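Local coordinates for protein 3-carboxy-cis,cis-muconate cycloisomerase (PDB 1Q5N) that belongs, as a cycloisomerase, to the fumarase/aspartase (lyase) superfamily of mostly helical enzymes and assembles from four protein chains, at residues 318-321 and 322-326. Residues are numbered along the deposited sequence; the frame is centred on the assembly and turned at random.
Sequences ERSL and GAWHA
The extended backbone of Ser320 and Leu321 turns sharply at Gly322, the N-cap residue of helix 323-351, bringing the CA atoms of Ser320 and Trp324 to 6.0 Å. Gly322 turns with a positive phi of 111°, and its carbonyl O takes the first helical bond, from Ala326 N at 3.0 Å. Ser320 reaches forward into the opening turn: its OG accepts the N-H of Trp324 at 3.1 Å, a bent bond with 137° at the hydrogen. This occupies one of the amides that the start of a helix cannot pair within itself. The hydroxyl sits close against Trp324 CB, 3.2 Å from OG, and Ala323 CB touches it more loosely; Gln315 adds a weak hydrogen bond to the same OG. The loop leads from helix 290-311 into helix 323-351, two of the long helices in this member of the fumarase/aspartase superfamily. Arg319 and Trp324 run side by side in the same direction. Both have CG anti to the backbone N, and the aliphatic part of the arginine meets the six-membered ring of the indole obliquely, Arg319 CD lying 3.8 Å from Trp324 CZ3. The arginine chain bends at chi3, and its guanidinium plane stands 60° from the indole; its nitrogens bond elsewhere, NE to Gln111 and NH1 to the carbonyl of Ala199. Trp324 also packs on Leu114 of helix 110-146 and meets Trp328 edge-to-face.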
loop_
_atom_site.group_PDB
_atom_site.type_symbol
_atom_site.label_atom_id
_atom_site.label_comp_id
_atom_site.label_asym_id
_atom_site.label_seq_id
_atom_site.Cartn_x
_atom_site.Cartn_y
_atom_site.Cartn_z
ATOM N N GLU A 318 -21.259 10.414 10.996
ATOM C CA GLU A 318 -21.614 9.468 12.023
ATOM C C GLU A 318 -21.625 8.002 11.612
ATOM O O GLU A 318 -21.875 7.137 12.438
ATOM C CB GLU A 318 -22.985 9.857 12.643
ATOM C CG GLU A 318 -22.941 11.117 13.543
ATOM C CD GLU A 318 -22.427 12.391 12.803
ATOM O OE1 GLU A 318 -23.125 12.866 11.860
ATOM O OE2 GLU A 318 -21.322 12.900 13.169
ATOM N N ARG A 319 -21.399 7.713 10.340
ATOM C CA ARG A 319 -21.326 6.321 9.893
ATOM C C ARG A 319 -20.899 6.439 8.443
ATOM O O ARG A 319 -21.577 7.103 7.629
ATOM C CB ARG A 319 -22.648 5.572 10.039
ATOM C CG ARG A 319 -22.527 4.089 9.597
ATOM C CD ARG A 319 -23.525 3.174 10.365
ATOM N NE ARG A 319 -23.334 3.431 11.796
ATOM C CZ ARG A 319 -24.219 4.028 12.613
ATOM N NH1 ARG A 319 -25.422 4.430 12.190
ATOM N NH2 ARG A 319 -23.844 4.322 13.849
ATOM N N SER A 320 -19.751 5.827 8.153
ATOM C CA SER A 320 -19.156 5.926 6.860
ATOM C C SER A 320 -19.700 5.003 5.792
ATOM O O SER A 320 -20.314 3.999 6.067
ATOM C CB SER A 320 -17.637 5.722 6.943
ATOM O OG SER A 320 -17.372 4.373 7.184
ATOM N N LEU A 321 -19.391 5.386 4.564
ATOM C CA LEU A 321 -19.773 4.686 3.359
ATOM C C LEU A 321 -18.510 4.112 2.736
ATOM O O LEU A 321 -17.818 4.823 2.026
ATOM C CB LEU A 321 -20.346 5.727 2.420
ATOM C CG LEU A 321 -21.536 5.336 1.627
ATOM C CD1 LEU A 321 -22.516 4.594 2.525
ATOM C CD2 LEU A 321 -22.120 6.611 1.090
ATOM N N GLY A 322 -18.198 2.851 2.972
ATOM C CA GLY A 322 -17.000 2.287 2.358
ATOM C C GLY A 322 -15.838 1.963 3.305
ATOM O O GLY A 322 -15.449 0.810 3.425
ATOM N N ALA A 323 -15.313 2.971 3.998
ATOM C CA ALA A 323 -14.194 2.769 4.925
ATOM C C ALA A 323 -14.504 1.757 6.013
ATOM O O ALA A 323 -13.668 0.937 6.351
ATOM C CB ALA A 323 -13.781 4.085 5.589
ATOM N N TRP A 324 -15.691 1.832 6.592
ATOM C CA TRP A 324 -16.058 0.908 7.669
ATOM C C TRP A 324 -16.242 -0.516 7.135
ATOM O O TRP A 324 -15.778 -1.490 7.747
ATOM C CB TRP A 324 -17.331 1.437 8.366
ATOM C CG TRP A 324 -17.898 0.515 9.425
ATOM C CD1 TRP A 324 -17.207 -0.138 10.419
ATOM C CD2 TRP A 324 -19.277 0.193 9.621
ATOM N NE1 TRP A 324 -18.076 -0.832 11.213
ATOM C CE2 TRP A 324 -19.353 -0.648 10.742
ATOM C CE3 TRP A 324 -20.454 0.533 8.949
ATOM C CZ2 TRP A 324 -20.561 -1.154 11.213
ATOM C CZ3 TRP A 324 -21.667 0.032 9.419
ATOM C CH2 TRP A 324 -21.709 -0.802 10.539
ATOM N N HIS A 325 -16.915 -0.640 5.996
ATOM C CA HIS A 325 -17.101 -1.952 5.360
ATOM C C HIS A 325 -15.720 -2.643 5.086
ATOM O O HIS A 325 -15.572 -3.851 5.289
ATOM C CB HIS A 325 -17.863 -1.772 4.017
ATOM C CG HIS A 325 -19.340 -1.548 4.186
ATOM N ND1 HIS A 325 -19.858 -0.477 4.888
ATOM C CD2 HIS A 325 -20.400 -2.327 3.869
ATOM C CE1 HIS A 325 -21.167 -0.611 5.012
ATOM N NE2 HIS A 325 -21.519 -1.728 4.401
ATOM N N ALA A 326 -14.720 -1.873 4.646
ATOM C CA ALA A 326 -13.408 -2.442 4.300
ATOM C C ALA A 326 -12.722 -3.072 5.508
ATOM O O ALA A 326 -12.015 -4.051 5.367
ATOM C CB ALA A 326 -12.509 -1.379 3.680
#